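Local coordinates for protein DNA polymerase (Bacillus phage phi29, PDB 2PY5) that replicates viral DNA by protein-primed, strand-displacing synthesis with high processivity and fidelity, and proofreads its product with a 3'-5' exonuclease activity, at residues F[157-160]-F[161-164]; F[474-477]-F[478-481]. The protein carries 2 engineered substitutions. All coordinates share one frame; numbering follows the deposited sequence.

Contact 1: F[157-160]-F[161-164]; sequences KITP and EEYA
Thr159 and Glu162 exchange two hydrogen bonds across the start of helix 160-182, a worked example of the capping box. In one direction Glu162 N donates to Thr159 OG1 at 3.1 Å; in the other, Thr159 N reaches Glu162 OE1 at 2.9 Å. The second bond is almost straight, with an angle of 173° at the hydrogen, but its donor meets OE1 from above the carboxylate plane rather than within it. Thr159 holds OG1 between its backbone N and carbonyl carbon (chi1 68°), which turns the oxygen inward to Glu162 N and places CG2 beside the backbone N, anti to the carbonyl carbon. The Glu162 chain, extended beyond CG, runs back past the threonine, its CG 3.2 Å from Thr159 OG1. The helix pattern starts at the cap itself: Tyr163 N donates to Thr159 O at 2.9 Å, and Ala164 N to Pro160 O at 3.0 Å. Pro160, in the first turn, has no amide hydrogen, so nothing needs capping at its nitrogen. On another side of the turn Ile158 CG2 lies 3.7 Å from Glu162 CB and 4.1 Å from Tyr163 CB, while Ile40 of strand 38-41 touches both Ile158 and Tyr163. The two Glu162 oxygens divide their work, for OE2 takes a salt bridge from Arg152 and a hydrogen bond from Tyr156 OH; Tyr163 OH pairs with Tyr38 OH. Asp169, a magnesium ligand of the exonuclease, lies further along this same helix. With a backbone N-H, a guanidinium and a hydroxyl around one carboxylate near a helix N terminus, Glu162 is probably kept ionised, and its negative charge should interact favourably with the helix dipole.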
# COMPACT_ATOMS: atom_id res chain seq x y z
N LYS F 157 -4.67 -29.91 -22.42
CA LYS F 157 -4.72 -30.81 -21.27
C LYS F 157 -3.76 -30.36 -20.16
O LYS F 157 -2.54 -30.35 -20.36
CB LYS F 157 -4.37 -32.22 -21.72
CG LYS F 157 -4.27 -33.27 -20.63
CD LYS F 157 -4.25 -34.65 -21.26
CE LYS F 157 -3.67 -35.71 -20.36
NZ LYS F 157 -3.60 -37.03 -21.07
N ILE F 158 -4.32 -30.03 -19.00
CA ILE F 158 -3.52 -29.59 -17.86
C ILE F 158 -2.65 -30.74 -17.34
O ILE F 158 -3.16 -31.84 -17.11
CB ILE F 158 -4.43 -29.06 -16.72
CG1 ILE F 158 -5.31 -27.90 -17.20
CG2 ILE F 158 -3.59 -28.59 -15.54
CD1 ILE F 158 -6.41 -27.52 -16.21
N THR F 159 -1.35 -30.49 -17.18
CA THR F 159 -0.42 -31.52 -16.70
C THR F 159 -0.58 -31.69 -15.18
O THR F 159 -1.12 -30.82 -14.51
CB THR F 159 1.05 -31.19 -17.03
OG1 THR F 159 1.48 -30.05 -16.27
CG2 THR F 159 1.24 -30.92 -18.53
N PRO F 160 -0.12 -32.84 -14.64
CA PRO F 160 -0.13 -33.00 -13.18
C PRO F 160 0.63 -31.89 -12.43
O PRO F 160 0.19 -31.46 -11.36
CB PRO F 160 0.56 -34.36 -12.98
CG PRO F 160 0.32 -35.08 -14.24
CD PRO F 160 0.36 -34.05 -15.32
N GLU F 161 1.73 -31.43 -13.03
CA GLU F 161 2.56 -30.37 -12.45
C GLU F 161 1.84 -29.01 -12.43
O GLU F 161 1.85 -28.29 -11.42
CB GLU F 161 3.87 -30.26 -13.24
CG GLU F 161 4.79 -31.49 -13.12
CD GLU F 161 4.48 -32.62 -14.12
OE1 GLU F 161 3.51 -32.53 -14.92
OE2 GLU F 161 5.22 -33.63 -14.10
N GLU F 162 1.19 -28.67 -13.54
CA GLU F 162 0.38 -27.45 -13.62
C GLU F 162 -0.79 -27.50 -12.64
O GLU F 162 -1.10 -26.51 -11.97
CB GLU F 162 -0.14 -27.26 -15.04
CG GLU F 162 0.95 -26.92 -16.04
CD GLU F 162 0.53 -27.13 -17.49
OE1 GLU F 162 -0.54 -27.74 -17.75
OE2 GLU F 162 1.26 -26.68 -18.37
N TYR F 163 -1.44 -28.66 -12.57
CA TYR F 163 -2.58 -28.90 -11.67
C TYR F 163 -2.17 -28.68 -10.22
O TYR F 163 -2.89 -28.04 -9.46
CB TYR F 163 -3.08 -30.34 -11.89
CG TYR F 163 -4.35 -30.74 -11.16
CD1 TYR F 163 -5.57 -30.82 -11.83
CD2 TYR F 163 -4.33 -31.09 -9.80
CE1 TYR F 163 -6.73 -31.23 -11.18
CE2 TYR F 163 -5.48 -31.48 -9.14
CZ TYR F 163 -6.68 -31.55 -9.83
OH TYR F 163 -7.82 -31.95 -9.18
N ALA F 164 -1.01 -29.21 -9.86
CA ALA F 164 -0.48 -29.07 -8.50
C ALA F 164 -0.19 -27.61 -8.15
O ALA F 164 -0.46 -27.17 -7.03
CB ALA F 164 0.78 -29.93 -8.34

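Contact 2: F[474-477]-F[478-481]; sequences IVDP and KKLG. With EDO (1,2-ethanediol), chain T.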
# COMPACT_ATOMS: atom_id res chain seq x y z
N ILE F 474 17.82 8.21 21.45
CA ILE F 474 16.58 7.79 20.75
C ILE F 474 16.79 6.55 19.86
O ILE F 474 15.95 6.25 18.99
CB ILE F 474 15.93 8.97 19.97
CG1 ILE F 474 16.82 9.50 18.84
CG2 ILE F 474 15.59 10.10 20.93
CD1 ILE F 474 16.15 10.54 17.98
N VAL F 475 17.89 5.83 20.10
CA VAL F 475 18.19 4.57 19.45
C VAL F 475 17.89 3.37 20.35
O VAL F 475 18.35 3.32 21.49
CB VAL F 475 19.66 4.51 18.98
CG1 VAL F 475 20.03 3.11 18.55
CG2 VAL F 475 19.87 5.52 17.86
N ASP F 476 17.15 2.41 19.82
CA ASP F 476 16.80 1.19 20.56
C ASP F 476 16.34 0.14 19.56
O ASP F 476 15.60 0.47 18.65
CB ASP F 476 15.69 1.47 21.58
CG ASP F 476 15.47 0.32 22.55
OD1 ASP F 476 14.76 -0.65 22.19
OD2 ASP F 476 16.03 0.36 23.66
N PRO F 477 16.78 -1.12 19.72
CA PRO F 477 16.42 -2.15 18.75
C PRO F 477 14.95 -2.52 18.66
O PRO F 477 14.55 -3.11 17.64
CB PRO F 477 17.24 -3.37 19.19
CG PRO F 477 17.80 -3.06 20.46
CD PRO F 477 17.67 -1.64 20.78
N LYS F 478 14.16 -2.22 19.70
CA LYS F 478 12.77 -2.71 19.81
C LYS F 478 11.71 -1.67 20.20
O LYS F 478 10.56 -1.78 19.79
CB LYS F 478 12.69 -3.85 20.84
CG LYS F 478 13.90 -4.75 20.91
CD LYS F 478 13.67 -5.90 21.89
CE LYS F 478 14.96 -6.27 22.64
NZ LYS F 478 16.12 -6.53 21.73
N LYS F 479 12.09 -0.68 21.01
CA LYS F 479 11.12 0.24 21.64
C LYS F 479 10.34 1.04 20.61
O LYS F 479 10.93 1.59 19.68
CB LYS F 479 11.82 1.19 22.62
CG LYS F 479 12.24 0.58 23.96
CD LYS F 479 12.93 1.64 24.82
CE LYS F 479 13.55 1.07 26.07
NZ LYS F 479 14.32 2.11 26.80
N LEU F 480 9.02 1.12 20.79
CA LEU F 480 8.14 1.81 19.87
C LEU F 480 8.57 3.25 19.64
O LEU F 480 8.75 4.01 20.58
CB LEU F 480 6.71 1.78 20.39
CG LEU F 480 5.62 2.44 19.56
CD1 LEU F 480 5.46 1.76 18.21
CD2 LEU F 480 4.29 2.45 20.32
N GLY F 481 8.76 3.62 18.39
CA GLY F 481 9.04 5.00 18.05
C GLY F 481 10.50 5.39 18.12
O GLY F 481 10.88 6.47 17.65
C1 EDO T . 8.44 9.20 17.43
O1 EDO T . 8.68 8.05 16.61
C2 EDO T . 7.23 8.99 18.33
O2 EDO T . 7.46 7.91 19.25
O HOH W 1 16.36 2.68 25.18
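Asp476 OD1 is gripped by two consecutive backbone amides, Lys478 N at 3.0 Å and Lys479 N at 2.9 Å. The donors come from opposite faces of the carboxylate: Lys478 N on the anti side, 23° out of the plane, and Lys479 N from well above it. With CG anti to the backbone N (chi1 -169°), the aspartate side chain is carried toward the residues that follow, and the bond to Lys478 N makes this an Asx turn, closed over Pro477. The side chains of Asp476 and Lys479 cross at about a right angle, with Lys479 CD 3.5 Å from Asp476 OD2. Their charged ends form a long salt bridge, Lys479 NZ to Asp476 OD2 at 4.0 Å, and a water bridges the two: it donates to Asp476 OD2 at 2.8 Å and accepts from Lys479 NZ at 2.7 Å. Both oxygens of the aspartate are thus engaged, one by main chain and the other by solvent and charge. Beyond the turn, 1,2-ethanediol, probably left from crystallisation, donates through O1 to Gly481 O at 2.9 Å. The turn lies in the loop between strands 459-463 and 483-489; Asn251 ND2, next to catalytic metal ligand Val250, bonds Asp476 O and Lys479 O, Trp483 pairs with the backbone of Ile474 and Asp476, and Leu480 packs on helix 253-260.

From the N terminus the chain first builds the exonuclease sheet, then passes through residues 157-160 into helix 160-182, where contact 1 closes the first helical turn and sets it beside strands 24-31 and 38-41. Some 300 residues later, in the polymerisation region, strand 459-463 leaves the YCDTD motif, and contact 2 turns the loop that leads on to strand 483-489; both strands pair with strand 241-250. The two contacts are in series, neither nested nor crossed, with centres about 49 Å apart. Both are short-range turns in which side-chain oxygens accept backbone N-H groups, two oxygens with one each in contact 1 and a single oxygen with two in contact 2.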